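Local structure of thermotoga maritima TmcAL (Thermotoga maritima, 5Y0T) at residues F256-F261 and R294-C299. The protein belongs to the HIGH nucleotidyl transferase family of the HUP clan and holds adenosine-5'-rp-alpha-thio-triphosphate in a pocket. Numbering follows the deposited sequence.
Sequences FLLSFF and RDFLEC
Phe296 reaches from helix 293-300 to Phe261 and Leu258 of helix 254-261, in a small helix-on-helix hydrophobic core within a run of helices (residues 210-332) of this HUP-clan protein. The tight part is aromatic: CZ of Phe296 comes within 3.6 Å of CD2 of Phe261, and its CE1 lies 3.8 Å from CE2 of the same ring. With planes inclined at 38° and centroids 5.3 Å apart, the two rings meet obliquely. Phenylalanine suits both places, since a flat, wholly apolar ring fills the buried space between the helices, whose nearest CA atoms, those of Leu258 and Phe296, are 7.3 Å apart. The chi1 of 173° swings the Phe296 ring away from its own backbone N and over toward helix 254-261, and Phe283 adds an edge-to-face contact. The outer face of helix 293-300 is polar, with Arg294 and Glu298 exposed; Arg294 NH2 and Asp295 OD1 form a salt bridge without a directed N-H, because the oxygen sits off the plane of the guanidinium. Leu258, which also packs on Met400 of the second subunit, supplies the looser apolar contact, its CD1 sitting 4.0 Å from CD2 of Phe296.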
ATOM      1  N   PHE A 256       1.349  -7.831   2.863  1.00 20.69           N
ATOM      2  CA  PHE A 256       0.976  -6.448   2.573  1.00 22.46           C
ATOM      3  C   PHE A 256       2.184  -5.526   2.667  1.00 24.41           C
ATOM      4  O   PHE A 256       2.436  -4.740   1.755  1.00 21.00           O
ATOM      5  CB  PHE A 256      -0.122  -5.890   3.499  1.00 20.72           C
ATOM      6  CG  PHE A 256      -0.608  -4.538   3.050  1.00 20.58           C
ATOM      7  CD1 PHE A 256       0.056  -3.383   3.427  1.00 20.29           C
ATOM      8  CD2 PHE A 256      -1.682  -4.430   2.181  1.00 20.27           C
ATOM      9  CE1 PHE A 256      -0.357  -2.144   2.965  1.00 21.07           C
ATOM     10  CE2 PHE A 256      -2.105  -3.186   1.715  1.00 19.10           C
ATOM     11  CZ  PHE A 256      -1.441  -2.053   2.104  1.00 20.40           C
ATOM     12  N   LEU A 257       2.903  -5.606   3.784  1.00 20.70           N
ATOM     13  CA  LEU A 257       4.043  -4.728   4.023  1.00 21.00           C
ATOM     14  C   LEU A 257       5.079  -4.872   2.916  1.00 23.68           C
ATOM     15  O   LEU A 257       5.555  -3.884   2.340  1.00 24.24           O
ATOM     16  CB  LEU A 257       4.675  -5.042   5.387  1.00 19.13           C
ATOM     17  CG  LEU A 257       3.787  -4.680   6.571  1.00 26.33           C
ATOM     18  CD1 LEU A 257       4.419  -5.135   7.883  1.00 25.95           C
ATOM     19  CD2 LEU A 257       3.517  -3.194   6.580  1.00 25.71           C
ATOM     20  N   LEU A 258       5.397  -6.119   2.591  1.00 22.70           N
ATOM     21  CA  LEU A 258       6.429  -6.386   1.610  1.00 24.42           C
ATOM     22  C   LEU A 258       5.991  -5.882   0.232  1.00 25.38           C
ATOM     23  O   LEU A 258       6.778  -5.248  -0.485  1.00 24.20           O
ATOM     24  CB  LEU A 258       6.768  -7.883   1.572  1.00 19.78           C
ATOM     25  CG  LEU A 258       7.805  -8.296   0.514  1.00 29.12           C
ATOM     26  CD1 LEU A 258       9.088  -7.488   0.684  1.00 27.14           C
ATOM     27  CD2 LEU A 258       8.110  -9.795   0.588  1.00 30.62           C
ATOM     28  N   SER A 259       4.737  -6.146  -0.122  1.00 23.93           N
ATOM     29  CA  SER A 259       4.204  -5.713  -1.411  1.00 22.23           C
ATOM     30  C   SER A 259       4.149  -4.185  -1.490  1.00 23.95           C
ATOM     31  O   SER A 259       4.466  -3.585  -2.514  1.00 22.89           O
ATOM     32  CB  SER A 259       2.805  -6.307  -1.645  1.00 19.63           C
ATOM     33  OG  SER A 259       2.861  -7.717  -1.786  1.00 27.14           O
ATOM     34  N   PHE A 260       3.751  -3.564  -0.395  1.00 21.82           N
ATOM     35  CA  PHE A 260       3.680  -2.110  -0.316  1.00 24.03           C
ATOM     36  C   PHE A 260       5.082  -1.487  -0.538  1.00 24.88           C
ATOM     37  O   PHE A 260       5.226  -0.519  -1.286  1.00 23.18           O
ATOM     38  CB  PHE A 260       3.067  -1.715   1.042  1.00 23.15           C
ATOM     39  CG  PHE A 260       2.941  -0.230   1.260  1.00 25.33           C
ATOM     40  CD1 PHE A 260       4.005   0.498   1.781  1.00 22.38           C
ATOM     41  CD2 PHE A 260       1.756   0.433   0.976  1.00 25.49           C
ATOM     42  CE1 PHE A 260       3.899   1.865   1.985  1.00 25.23           C
ATOM     43  CE2 PHE A 260       1.643   1.812   1.183  1.00 25.42           C
ATOM     44  CZ  PHE A 260       2.722   2.523   1.687  1.00 23.97           C
ATOM     45  N   PHE A 261       6.124  -2.075   0.045  1.00 24.40           N
ATOM     46  CA  PHE A 261       7.478  -1.523  -0.123  1.00 22.82           C
ATOM     47  C   PHE A 261       7.972  -1.630  -1.564  1.00 29.47           C
ATOM     48  O   PHE A 261       8.801  -0.835  -1.986  1.00 29.09           O
ATOM     49  CB  PHE A 261       8.484  -2.199   0.822  1.00 23.41           C
ATOM     50  CG  PHE A 261       8.103  -2.095   2.270  1.00 26.01           C
ATOM     51  CD1 PHE A 261       7.310  -1.048   2.710  1.00 30.77           C
ATOM     52  CD2 PHE A 261       8.498  -3.061   3.178  1.00 28.84           C
ATOM     53  CE1 PHE A 261       6.922  -0.950   4.038  1.00 31.36           C
ATOM     54  CE2 PHE A 261       8.109  -2.975   4.505  1.00 24.59           C
ATOM     55  CZ  PHE A 261       7.323  -1.920   4.940  1.00 29.91           C
ATOM     56  N   ARG A 294       9.209 -12.117   6.593  1.00 30.24           N
ATOM     57  CA  ARG A 294      10.191 -12.725   7.487  1.00 34.72           C
ATOM     58  C   ARG A 294      11.581 -12.632   6.851  1.00 32.44           C
ATOM     59  O   ARG A 294      12.543 -12.238   7.503  1.00 30.54           O
ATOM     60  CB  ARG A 294       9.836 -14.185   7.792  1.00 40.03           C
ATOM     61  CG  ARG A 294      10.689 -14.803   8.895  1.00 51.14           C
ATOM     62  CD  ARG A 294      10.552 -16.320   8.962  1.00 62.43           C
ATOM     63  NE  ARG A 294      11.158 -16.973   7.803  1.00 77.25           N
ATOM     64  CZ  ARG A 294      12.459 -17.231   7.681  1.00 84.65           C
ATOM     65  NH1 ARG A 294      13.304 -16.889   8.648  1.00 83.60           N
ATOM     66  NH2 ARG A 294      12.918 -17.828   6.587  1.00 87.05           N
ATOM     67  N   ASP A 295      11.680 -12.985   5.573  1.00 30.44           N
ATOM     68  CA  ASP A 295      12.966 -12.896   4.882  1.00 30.94           C
ATOM     69  C   ASP A 295      13.385 -11.436   4.718  1.00 34.69           C
ATOM     70  O   ASP A 295      14.574 -11.115   4.818  1.00 36.91           O
ATOM     71  CB  ASP A 295      12.916 -13.591   3.517  1.00 30.54           C
ATOM     72  CG  ASP A 295      12.807 -15.106   3.631  1.00 37.31           C
ATOM     73  OD1 ASP A 295      13.002 -15.641   4.745  1.00 36.29           O
ATOM     74  OD2 ASP A 295      12.532 -15.763   2.605  1.00 39.35           O
ATOM     75  N   PHE A 296      12.410 -10.562   4.455  1.00 29.67           N
ATOM     76  CA  PHE A 296      12.665  -9.123   4.369  1.00 30.16           C
ATOM     77  C   PHE A 296      13.369  -8.602   5.618  1.00 30.65           C
ATOM     78  O   PHE A 296      14.381  -7.909   5.529  1.00 31.65           O
ATOM     79  CB  PHE A 296      11.354  -8.354   4.173  1.00 30.69           C
ATOM     80  CG  PHE A 296      11.504  -6.852   4.245  1.00 27.85           C
ATOM     81  CD1 PHE A 296      11.156  -6.157   5.398  1.00 24.55           C
ATOM     82  CD2 PHE A 296      11.968  -6.134   3.147  1.00 27.88           C
ATOM     83  CE1 PHE A 296      11.277  -4.777   5.460  1.00 23.95           C
ATOM     84  CE2 PHE A 296      12.085  -4.741   3.199  1.00 24.24           C
ATOM     85  CZ  PHE A 296      11.746  -4.065   4.364  1.00 22.65           C
ATOM     86  N   LEU A 297      12.805  -8.930   6.775  1.00 27.51           N
ATOM     87  CA  LEU A 297      13.331  -8.471   8.056  1.00 30.51           C
ATOM     88  C   LEU A 297      14.772  -8.939   8.255  1.00 33.69           C
ATOM     89  O   LEU A 297      15.636  -8.159   8.665  1.00 33.68           O
ATOM     90  CB  LEU A 297      12.435  -8.957   9.204  1.00 27.28           C
ATOM     91  CG  LEU A 297      11.079  -8.248   9.345  1.00 31.18           C
ATOM     92  CD1 LEU A 297      10.258  -8.819  10.512  1.00 32.12           C
ATOM     93  CD2 LEU A 297      11.270  -6.746   9.534  1.00 26.63           C
ATOM     94  N   GLU A 298      15.034 -10.205   7.945  1.00 30.50           N
ATOM     95  CA  GLU A 298      16.385 -10.750   8.051  1.00 36.97           C
ATOM     96  C   GLU A 298      17.349 -10.070   7.076  1.00 39.24           C
ATOM     97  O   GLU A 298      18.507  -9.838   7.402  1.00 33.09           O
ATOM     98  CB  GLU A 298      16.372 -12.261   7.810  1.00 40.26           C
ATOM     99  CG  GLU A 298      15.658 -13.057   8.893  1.00 41.47           C
ATOM    100  CD  GLU A 298      16.442 -13.107  10.204  1.00 52.18           C
ATOM    101  OE1 GLU A 298      17.672 -12.847  10.200  1.00 50.17           O
ATOM    102  OE2 GLU A 298      15.822 -13.409  11.243  1.00 60.33           O
ATOM    103  N   CYS A 299      16.869  -9.748   5.880  1.00 36.70           N
ATOM    104  CA  CYS A 299      17.703  -9.067   4.895  1.00 35.04           C
ATOM    105  C   CYS A 299      18.099  -7.661   5.354  1.00 29.65           C
ATOM    106  O   CYS A 299      19.246  -7.255   5.191  1.00 32.26           O
ATOM    107  CB  CYS A 299      16.985  -8.995   3.538  1.00 36.04           C
ATOM    108  SG  CYS A 299      17.879  -8.066   2.252  1.00 44.04           S
TER